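Local coordinates for Adp-heptose LPS heptosyltransferase II (Escherichia coli, PDB 1PSW), which transfers the second heptose from ADP-L-glycero-beta-D-manno-heptose to heptosyl-Kdo2-lipid A while the lipopolysaccharide inner core is built, at residues A[15-26]-A[154-162]; A[32-42]-A[49-57]. All blocks are in the same frame, centred on the assembly; numbering follows the deposited sequence.

In this GT-B glycosyltransferase, contact 2 lies in the first parallel sheet, where it joins strand 32-37 to the edge strand 51-56. Contact 1 sets helix 11-27, which packs on that sheet and leads into strand 32-37, against the loop running on to helix 164-173 and the second half of the protein. Their centres are about 15 Å apart, yet the two meet at Glu-50: its CB lies 3.7 Å from Tyr-21 CB, and its OE2 comes within 3.6 Å of Arg-22 CG. Tyr-21 touches Val-35 while Arg-22, next along the same helix, meets Leu-156 and Trp-157 of the loop. Along the chain, both segments of contact 2 fall between those of contact 1.

Contact 1 (A[15-26]-A[154-162]); sequences MMSQSLYRTLQA and PLLWPQLQV
Arg-22 and Leu-156 cross at the centre of this contact, where a helix of the GT-B fold, 11-27, is lined by the extended loop 154-162. CB of Leu-156 covers one face of the Arg-22 guanidinium, and OE1 of Gln-159 stands over the opposite face, 3.6 Å from Arg-22 NH1; the guanidinium and the Gln-159 amide plane are 38° apart. A bend in the arginine chain (chi3 68°) turns NH1 to the Trp-157 carbonyl, and the bond from NH1 to Trp-157 O, 2.7 Å long, lies in the planes of both groups. NH1 also donates to a water that accepts from Trp-157 N. A leucine in place of Arg-22 would probably leave Trp-157 O without this donor and Leu-156 CB and Gln-159 OE1 without the flat group between them. Beyond the arginine, CD1 of Leu-156 reaches over the helix backbone to Ala-26 CB.

One turn earlier, Ser-19 OG donates to a lone pair of Leu-156 O at 2.8 Å, while Pro-158 CD sits 3.3 Å from the same OG. The proline ring lies against the helix, its CG 3.4 Å from Met-15 O. Helix 271-278 adjoins the end of the contact, with Ala-278 touching both Met-15 and Leu-160. There the bent selenomethionine Met-15 meets Leu-160 tip to tip, its CE a tight 3.5 Å from Leu-160 CG.

Contact 2 (A[32-42]-A[49-57]); sequences IIDVMAPAWCR and PEVNEAIPM
Ile-32 CG2 rests against the amide of Asn-52, 3.5 Å from ND2, at the start of a parallel strand pair formed by 32-37 and the weakly bonded edge strand 51-56. The strands are joined through helix 42-45 as a beta-alpha-beta unit, and their axes diverge by 27°. Next, Ile-33 O accepts from Asn-52 N at 2.7 Å.

Asp-34 lies alongside Asn-52, carboxylate and amide nearly coplanar. Its OD1 accepts a hydrogen bond from Asn-52 ND2 on the syn lone pair at 3.0 Å; CG of Asn-52 is anti to its backbone N (chi1 176°), which swings the amide back to this carboxylate. The other oxygen, OD2, is hydrogen-bonded to Tyr-81 OH and accepts from a water that also donates to Glu-53 OE1.

Val-35 N donates to Glu-53 O at 3.0 Å, almost in line with the carbonyl, while Val-35 O receives a weak bond from Ile-55 N and a second hydrogen bond from a water. The Val-35 and Val-51 side chains cross at about a right angle and meet through their CG2 atoms. Met-36, a selenomethionine, bends at its end to bring CE within 3.6 Å of Ile-55 CG2, and its CG is pressed to 3.4 Å from CG of the selenomethionine Met-57. At Ala-37 the strands part, and waters link its N and O to Ile-55 O and Met-57 N. Farther on, Arg-42 doubles back to lay CD 3.5 Å from Ala-54 CB.

Direct backbone bonds and the carboxylate-amide bond thus concentrate from Ile-33 to Val-35, whereas from Ala-37 on the backbones are linked through water, beside the touching Met-36 and Met-57 side chains.

Contact 1 (A[15-26]-A[154-162])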
loop_
_atom_site.group_PDB
_atom_site.type_symbol
_atom_site.label_atom_id
_atom_site.label_comp_id
_atom_site.label_asym_id
_atom_site.label_seq_id
_atom_site.Cartn_x
_atom_site.Cartn_y
_atom_site.Cartn_z
HETATM N N MSE A 15 2.227 -2.278 -2.836
HETATM C CA MSE A 15 2.699 -2.835 -1.584
HETATM C C MSE A 15 2.500 -4.357 -1.645
HETATM O O MSE A 15 3.394 -5.123 -1.282
HETATM C CB MSE A 15 1.917 -2.209 -0.420
HETATM C CG MSE A 15 2.623 -2.295 0.954
HETATM SE SE MSE A 15 4.336 -1.377 1.001
HETATM C CE MSE A 15 5.526 -2.919 1.144
HETATM N N MSE A 16 1.333 -4.797 -2.118
HETATM C CA MSE A 16 1.053 -6.226 -2.221
HETATM C C MSE A 16 2.008 -6.934 -3.175
HETATM O O MSE A 16 2.341 -8.092 -2.966
HETATM C CB MSE A 16 -0.378 -6.478 -2.716
HETATM C CG MSE A 16 -1.450 -5.895 -1.852
HETATM SE SE MSE A 16 -1.165 -6.367 -0.036
HETATM C CE MSE A 16 -1.605 -8.205 -0.170
ATOM N N SER A 17 2.441 -6.242 -4.225
ATOM C CA SER A 17 3.324 -6.859 -5.200
ATOM C C SER A 17 4.665 -7.229 -4.589
ATOM O O SER A 17 5.398 -8.045 -5.147
ATOM C CB SER A 17 3.520 -5.953 -6.419
ATOM O OG SER A 17 4.275 -4.794 -6.118
ATOM N N GLN A 18 4.992 -6.661 -3.434
ATOM C CA GLN A 18 6.254 -7.015 -2.810
ATOM C C GLN A 18 6.265 -8.503 -2.479
ATOM O O GLN A 18 7.320 -9.124 -2.450
ATOM C CB GLN A 18 6.500 -6.220 -1.525
ATOM C CG GLN A 18 7.928 -6.395 -1.025
ATOM C CD GLN A 18 8.159 -5.849 0.369
ATOM O OE1 GLN A 18 9.302 -5.689 0.807
ATOM N NE2 GLN A 18 7.075 -5.565 1.077
ATOM N N SER A 19 5.096 -9.080 -2.213
ATOM C CA SER A 19 5.031 -10.506 -1.896
ATOM C C SER A 19 5.527 -11.352 -3.059
ATOM O O SER A 19 6.145 -12.398 -2.851
ATOM C CB SER A 19 3.606 -10.924 -1.541
ATOM O OG SER A 19 3.247 -10.420 -0.268
ATOM N N LEU A 20 5.241 -10.919 -4.282
ATOM C CA LEU A 20 5.718 -11.645 -5.447
ATOM C C LEU A 20 7.248 -11.554 -5.497
ATOM O O LEU A 20 7.922 -12.560 -5.726
ATOM C CB LEU A 20 5.118 -11.071 -6.741
ATOM C CG LEU A 20 5.743 -11.615 -8.036
ATOM C CD1 LEU A 20 5.534 -13.127 -8.132
ATOM C CD2 LEU A 20 5.117 -10.917 -9.239
ATOM N N TYR A 21 7.791 -10.356 -5.281
ATOM C CA TYR A 21 9.246 -10.163 -5.315
ATOM C C TYR A 21 9.935 -11.005 -4.240
ATOM O O TYR A 21 10.975 -11.619 -4.496
ATOM C CB TYR A 21 9.624 -8.682 -5.123
ATOM C CG TYR A 21 8.819 -7.716 -5.983
ATOM C CD1 TYR A 21 8.281 -8.122 -7.201
ATOM C CD2 TYR A 21 8.558 -6.414 -5.554
ATOM C CE1 TYR A 21 7.490 -7.267 -7.970
ATOM C CE2 TYR A 21 7.774 -5.545 -6.314
ATOM C CZ TYR A 21 7.240 -5.985 -7.520
ATOM O OH TYR A 21 6.432 -5.161 -8.261
ATOM N N ARG A 22 9.359 -11.029 -3.039
ATOM C CA ARG A 22 9.915 -11.819 -1.949
ATOM C C ARG A 22 9.845 -13.299 -2.303
ATOM O O ARG A 22 10.766 -14.056 -2.017
ATOM C CB ARG A 22 9.149 -11.575 -0.643
ATOM C CG ARG A 22 9.355 -10.208 0.005
ATOM C CD ARG A 22 8.803 -10.209 1.420
ATOM N NE ARG A 22 9.588 -11.080 2.289
ATOM C CZ ARG A 22 9.192 -11.532 3.476
ATOM N NH1 ARG A 22 8.000 -11.207 3.957
ATOM N NH2 ARG A 22 10.002 -12.301 4.195
ATOM N N THR A 23 8.745 -13.713 -2.923
ATOM C CA THR A 23 8.584 -15.109 -3.294
ATOM C C THR A 23 9.540 -15.499 -4.423
ATOM O O THR A 23 10.099 -16.599 -4.416
ATOM C CB THR A 23 7.127 -15.410 -3.705
ATOM O OG1 THR A 23 6.255 -15.043 -2.631
ATOM C CG2 THR A 23 6.942 -16.894 -3.999
ATOM N N LEU A 24 9.748 -14.599 -5.379
ATOM C CA LEU A 24 10.646 -14.880 -6.496
ATOM C C LEU A 24 12.072 -15.132 -6.030
ATOM O O LEU A 24 12.753 -16.015 -6.543
ATOM C CB LEU A 24 10.640 -13.718 -7.492
ATOM C CG LEU A 24 9.412 -13.604 -8.397
ATOM C CD1 LEU A 24 9.437 -12.271 -9.120
ATOM C CD2 LEU A 24 9.384 -14.754 -9.382
ATOM N N GLN A 25 12.521 -14.350 -5.059
ATOM C CA GLN A 25 13.867 -14.498 -4.539
ATOM C C GLN A 25 14.019 -15.717 -3.642
ATOM O O GLN A 25 15.131 -16.164 -3.373
ATOM C CB GLN A 25 14.272 -13.220 -3.816
ATOM C CG GLN A 25 14.349 -12.041 -4.787
ATOM C CD GLN A 25 15.209 -10.903 -4.287
ATOM O OE1 GLN A 25 15.801 -10.161 -5.075
ATOM N NE2 GLN A 25 15.287 -10.755 -2.971
ATOM N N ALA A 26 12.897 -16.266 -3.192
ATOM C CA ALA A 26 12.933 -17.448 -2.350
ATOM C C ALA A 26 12.843 -18.713 -3.209
ATOM O O ALA A 26 13.267 -19.782 -2.782
ATOM C CB ALA A 26 11.778 -17.412 -1.354
ATOM N N PRO A 154 5.179 -20.750 4.939
ATOM C CA PRO A 154 4.326 -19.568 5.099
ATOM C C PRO A 154 4.455 -18.622 3.910
ATOM O O PRO A 154 5.492 -18.590 3.248
ATOM C CB PRO A 154 4.859 -18.938 6.382
ATOM C CG PRO A 154 6.325 -19.234 6.291
ATOM C CD PRO A 154 6.328 -20.687 5.862
ATOM N N LEU A 155 3.404 -17.854 3.633
ATOM C CA LEU A 155 3.453 -16.904 2.527
ATOM C C LEU A 155 4.343 -15.749 2.955
ATOM O O LEU A 155 4.421 -15.425 4.140
ATOM C CB LEU A 155 2.057 -16.368 2.195
ATOM C CG LEU A 155 0.976 -17.387 1.838
ATOM C CD1 LEU A 155 -0.320 -16.660 1.494
ATOM C CD2 LEU A 155 1.435 -18.231 0.668
ATOM N N LEU A 156 5.027 -15.136 2.000
ATOM C CA LEU A 156 5.879 -14.002 2.323
ATOM C C LEU A 156 5.077 -12.718 2.141
ATOM O O LEU A 156 4.868 -12.262 1.019
ATOM C CB LEU A 156 7.110 -13.995 1.418
ATOM C CG LEU A 156 7.916 -15.296 1.510
ATOM C CD1 LEU A 156 9.156 -15.190 0.646
ATOM C CD2 LEU A 156 8.287 -15.569 2.957
ATOM N N TRP A 157 4.624 -12.151 3.256
ATOM C CA TRP A 157 3.830 -10.929 3.253
ATOM C C TRP A 157 4.682 -9.695 2.999
ATOM O O TRP A 157 5.902 -9.727 3.178
ATOM C CB TRP A 157 3.135 -10.746 4.607
ATOM C CG TRP A 157 1.927 -11.598 4.841
ATOM C CD1 TRP A 157 1.353 -12.489 3.972
ATOM C CD2 TRP A 157 1.100 -11.587 6.008
ATOM N NE1 TRP A 157 0.218 -13.026 4.529
ATOM C CE2 TRP A 157 0.040 -12.488 5.780
ATOM C CE3 TRP A 157 1.150 -10.896 7.229
ATOM C CZ2 TRP A 157 -0.966 -12.721 6.723
ATOM C CZ3 TRP A 157 0.146 -11.128 8.170
ATOM C CH2 TRP A 157 -0.894 -12.032 7.908
ATOM N N PRO A 158 4.051 -8.589 2.568
ATOM C CA PRO A 158 4.842 -7.377 2.331
ATOM C C PRO A 158 5.491 -7.040 3.663
ATOM O O PRO A 158 4.908 -7.293 4.717
ATOM C CB PRO A 158 3.793 -6.346 1.941
ATOM C CG PRO A 158 2.717 -7.189 1.295
ATOM C CD PRO A 158 2.635 -8.375 2.215
ATOM N N GLN A 159 6.678 -6.455 3.613
ATOM C CA GLN A 159 7.390 -6.130 4.836
ATOM C C GLN A 159 8.389 -5.019 4.555
ATOM O O GLN A 159 9.150 -5.085 3.593
ATOM C CB GLN A 159 8.095 -7.395 5.339
ATOM C CG GLN A 159 8.896 -7.248 6.611
ATOM C CD GLN A 159 9.316 -8.602 7.177
ATOM O OE1 GLN A 159 9.915 -9.423 6.478
ATOM N NE2 GLN A 159 9.004 -8.835 8.449
ATOM N N LEU A 160 8.361 -3.987 5.391
ATOM C CA LEU A 160 9.253 -2.842 5.253
ATOM C C LEU A 160 9.983 -2.578 6.563
ATOM O O LEU A 160 9.421 -2.762 7.639
ATOM C CB LEU A 160 8.456 -1.594 4.859
ATOM C CG LEU A 160 7.734 -1.601 3.506
ATOM C CD1 LEU A 160 6.896 -0.335 3.340
ATOM C CD2 LEU A 160 8.755 -1.718 2.385
ATOM N N GLN A 161 11.232 -2.135 6.467
ATOM C CA GLN A 161 12.040 -1.839 7.646
ATOM C C GLN A 161 12.506 -0.386 7.553
ATOM O O GLN A 161 12.748 0.126 6.463
ATOM C CB GLN A 161 13.256 -2.774 7.702
ATOM C CG GLN A 161 12.919 -4.270 7.688
ATOM C CD GLN A 161 12.354 -4.765 9.006
ATOM O OE1 GLN A 161 13.007 -4.663 10.045
ATOM N NE2 GLN A 161 11.138 -5.309 8.972
ATOM N N VAL A 162 12.618 0.264 8.708
ATOM C CA VAL A 162 13.048 1.657 8.805
ATOM C C VAL A 162 13.942 1.816 10.040
ATOM O O VAL A 162 13.583 1.369 11.132
ATOM C CB VAL A 162 11.826 2.614 8.935
ATOM C CG1 VAL A 162 12.296 4.032 9.225
ATOM C CG2 VAL A 162 10.983 2.584 7.663
HETATM O O HOH W 1 6.129 -12.795 5.777
HETATM O O HOH W 2 5.197 -16.673 -0.570
#

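Contact 2 (A[32-42]-A[49-57])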
loop_
_atom_site.group_PDB
_atom_site.type_symbol
_atom_site.label_atom_id
_atom_site.label_comp_id
_atom_site.label_asym_id
_atom_site.label_seq_id
_atom_site.Cartn_x
_atom_site.Cartn_y
_atom_site.Cartn_z
ATOM N N ILE A 32 17.234 -11.111 -10.052
ATOM C CA ILE A 32 17.428 -9.666 -10.154
ATOM C C ILE A 32 16.109 -9.117 -10.690
ATOM O O ILE A 32 15.717 -9.409 -11.825
ATOM C CB ILE A 32 18.574 -9.323 -11.144
ATOM C CG1 ILE A 32 19.869 -10.016 -10.707
ATOM C CG2 ILE A 32 18.784 -7.814 -11.203
ATOM C CD1 ILE A 32 20.365 -9.590 -9.344
ATOM N N ILE A 33 15.429 -8.322 -9.870
ATOM C CA ILE A 33 14.120 -7.792 -10.234
ATOM C C ILE A 33 14.037 -6.294 -10.500
ATOM O O ILE A 33 14.324 -5.481 -9.624
ATOM C CB ILE A 33 13.089 -8.138 -9.134
ATOM C CG1 ILE A 33 13.083 -9.649 -8.884
ATOM C CG2 ILE A 33 11.702 -7.676 -9.554
ATOM C CD1 ILE A 33 12.463 -10.049 -7.546
ATOM N N ASP A 34 13.644 -5.940 -11.721
ATOM C CA ASP A 34 13.472 -4.544 -12.098
ATOM C C ASP A 34 11.965 -4.322 -12.181
ATOM O O ASP A 34 11.230 -5.190 -12.660
ATOM C CB ASP A 34 14.120 -4.247 -13.455
ATOM C CG ASP A 34 15.636 -4.336 -13.413
ATOM O OD1 ASP A 34 16.219 -4.132 -12.324
ATOM O OD2 ASP A 34 16.250 -4.593 -14.472
ATOM N N VAL A 35 11.505 -3.171 -11.708
ATOM C CA VAL A 35 10.082 -2.872 -11.721
ATOM C C VAL A 35 9.797 -1.574 -12.447
ATOM O O VAL A 35 10.388 -0.537 -12.142
ATOM C CB VAL A 35 9.518 -2.762 -10.287
ATOM C CG1 VAL A 35 8.020 -2.473 -10.338
ATOM C CG2 VAL A 35 9.783 -4.052 -9.532
HETATM N N MSE A 36 8.891 -1.647 -13.417
HETATM C CA MSE A 36 8.491 -0.480 -14.185
HETATM C C MSE A 36 7.159 0.008 -13.640
HETATM O O MSE A 36 6.183 -0.743 -13.598
HETATM C CB MSE A 36 8.342 -0.826 -15.664
HETATM C CG MSE A 36 8.028 0.387 -16.522
HETATM SE SE MSE A 36 7.670 -0.070 -18.375
HETATM C CE MSE A 36 9.470 -0.366 -18.943
ATOM N N ALA A 37 7.132 1.264 -13.210
ATOM C CA ALA A 37 5.927 1.869 -12.651
ATOM C C ALA A 37 6.009 3.384 -12.819
ATOM O O ALA A 37 7.056 3.916 -13.180
ATOM C CB ALA A 37 5.806 1.514 -11.165
ATOM N N PRO A 38 4.896 4.096 -12.578
ATOM C CA PRO A 38 4.905 5.554 -12.715
ATOM C C PRO A 38 6.021 6.169 -11.876
ATOM O O PRO A 38 6.538 5.533 -10.956
ATOM C CB PRO A 38 3.522 5.952 -12.217
ATOM C CG PRO A 38 2.680 4.797 -12.628
ATOM C CD PRO A 38 3.543 3.608 -12.262
ATOM N N ALA A 39 6.383 7.408 -12.195
ATOM C CA ALA A 39 7.439 8.117 -11.479
ATOM C C ALA A 39 7.185 8.178 -9.971
ATOM O O ALA A 39 8.083 7.909 -9.180
ATOM C CB ALA A 39 7.583 9.532 -12.038
ATOM N N TRP A 40 5.962 8.517 -9.578
ATOM C CA TRP A 40 5.634 8.627 -8.163
ATOM C C TRP A 40 5.764 7.312 -7.389
ATOM O O TRP A 40 5.734 7.305 -6.154
ATOM C CB TRP A 40 4.222 9.181 -7.982
ATOM C CG TRP A 40 3.161 8.349 -8.607
ATOM C CD1 TRP A 40 2.659 8.467 -9.871
ATOM C CD2 TRP A 40 2.474 7.247 -8.002
ATOM N NE1 TRP A 40 1.699 7.505 -10.091
ATOM C CE2 TRP A 40 1.567 6.745 -8.962
ATOM C CE3 TRP A 40 2.540 6.636 -6.744
ATOM C CZ2 TRP A 40 0.730 5.659 -8.701
ATOM C CZ3 TRP A 40 1.704 5.550 -6.484
ATOM C CH2 TRP A 40 0.811 5.075 -7.462
ATOM N N CYS A 41 5.909 6.203 -8.110
ATOM C CA CYS A 41 6.056 4.900 -7.470
ATOM C C CYS A 41 7.498 4.619 -7.071
ATOM O O CYS A 41 7.755 3.843 -6.146
ATOM C CB CYS A 41 5.576 3.781 -8.399
ATOM S SG CYS A 41 3.786 3.674 -8.611
ATOM N N ARG A 42 8.441 5.246 -7.762
ATOM C CA ARG A 42 9.847 5.018 -7.466
ATOM C C ARG A 42 10.202 5.108 -5.982
ATOM O O ARG A 42 10.950 4.276 -5.481
ATOM C CB ARG A 42 10.739 5.988 -8.254
ATOM C CG ARG A 42 12.219 5.838 -7.904
ATOM C CD ARG A 42 13.092 5.573 -9.122
ATOM N NE ARG A 42 14.479 5.317 -8.738
ATOM C CZ ARG A 42 15.485 5.200 -9.598
ATOM N NH1 ARG A 42 15.262 5.316 -10.900
ATOM N NH2 ARG A 42 16.715 4.966 -9.156
ATOM N N PRO A 49 13.933 -3.880 -0.532
ATOM C CA PRO A 49 15.247 -4.457 -0.827
ATOM C C PRO A 49 15.256 -5.506 -1.939
ATOM O O PRO A 49 16.301 -5.790 -2.524
ATOM C CB PRO A 49 15.686 -5.025 0.523
ATOM C CG PRO A 49 14.394 -5.403 1.163
ATOM C CD PRO A 49 13.502 -4.227 0.833
ATOM N N GLU A 50 14.093 -6.083 -2.222
ATOM C CA GLU A 50 13.980 -7.096 -3.264
ATOM C C GLU A 50 14.085 -6.499 -4.667
ATOM O O GLU A 50 14.365 -7.213 -5.635
ATOM C CB GLU A 50 12.643 -7.842 -3.150
ATOM C CG GLU A 50 12.398 -8.560 -1.822
ATOM C CD GLU A 50 12.030 -7.624 -0.680
ATOM O OE1 GLU A 50 11.531 -6.504 -0.945
ATOM O OE2 GLU A 50 12.220 -8.021 0.492
ATOM N N VAL A 51 13.866 -5.193 -4.775
ATOM C CA VAL A 51 13.906 -4.515 -6.067
ATOM C C VAL A 51 15.289 -3.990 -6.441
ATOM O O VAL A 51 15.892 -3.210 -5.708
ATOM C CB VAL A 51 12.890 -3.354 -6.105
ATOM C CG1 VAL A 51 13.039 -2.563 -7.396
ATOM C CG2 VAL A 51 11.483 -3.918 -5.989
ATOM N N ASN A 52 15.782 -4.431 -7.592
ATOM C CA ASN A 52 17.090 -4.017 -8.069
ATOM C C ASN A 52 17.067 -2.594 -8.598
ATOM O O ASN A 52 17.851 -1.753 -8.165
ATOM C CB ASN A 52 17.582 -4.955 -9.174
ATOM C CG ASN A 52 18.908 -4.506 -9.773
ATOM O OD1 ASN A 52 19.895 -4.333 -9.056
ATOM N ND2 ASN A 52 18.935 -4.317 -11.091
ATOM N N GLU A 53 16.163 -2.326 -9.534
ATOM C CA GLU A 53 16.072 -1.001 -10.132
ATOM C C GLU A 53 14.653 -0.639 -10.557
ATOM O O GLU A 53 13.863 -1.504 -10.935
ATOM C CB GLU A 53 16.989 -0.932 -11.353
ATOM C CG GLU A 53 17.135 0.456 -11.944
ATOM C CD GLU A 53 17.839 0.444 -13.286
ATOM O OE1 GLU A 53 18.937 -0.148 -13.379
ATOM O OE2 GLU A 53 17.294 1.030 -14.246
ATOM N N ALA A 54 14.338 0.649 -10.494
ATOM C CA ALA A 54 13.020 1.127 -10.887
ATOM C C ALA A 54 13.096 1.736 -12.285
ATOM O O ALA A 54 13.479 2.893 -12.445
ATOM C CB ALA A 54 12.523 2.160 -9.890
ATOM N N ILE A 55 12.735 0.947 -13.296
ATOM C CA ILE A 55 12.758 1.404 -14.684
ATOM C C ILE A 55 11.867 2.632 -14.864
ATOM O O ILE A 55 10.648 2.551 -14.711
ATOM C CB ILE A 55 12.263 0.296 -15.642
ATOM C CG1 ILE A 55 13.070 -0.987 -15.423
ATOM C CG2 ILE A 55 12.387 0.758 -17.087
ATOM C CD1 ILE A 55 14.565 -0.815 -15.596
ATOM N N PRO A 56 12.470 3.788 -15.199
ATOM C CA PRO A 56 11.726 5.036 -15.399
ATOM C C PRO A 56 10.920 5.047 -16.696
ATOM O O PRO A 56 11.465 4.836 -17.781
ATOM C CB PRO A 56 12.825 6.092 -15.391
ATOM C CG PRO A 56 13.965 5.373 -16.038
ATOM C CD PRO A 56 13.918 4.010 -15.368
HETATM N N MSE A 57 9.620 5.294 -16.573
HETATM C CA MSE A 57 8.737 5.336 -17.732
HETATM C C MSE A 57 8.806 6.692 -18.426
HETATM O O MSE A 57 8.578 6.790 -19.632
HETATM C CB MSE A 57 7.298 5.054 -17.309
HETATM C CG MSE A 57 7.080 3.668 -16.742
HETATM SE SE MSE A 57 5.253 3.436 -16.153
HETATM C CE MSE A 57 4.493 2.856 -17.851
HETATM O O HOH W 3 16.402 -7.648 -7.260
HETATM O O HOH W 4 18.510 -3.225 -14.253
HETATM O O HOH W 5 9.764 1.949 -12.077
HETATM O O HOH W 6 8.983 5.483 -13.986
#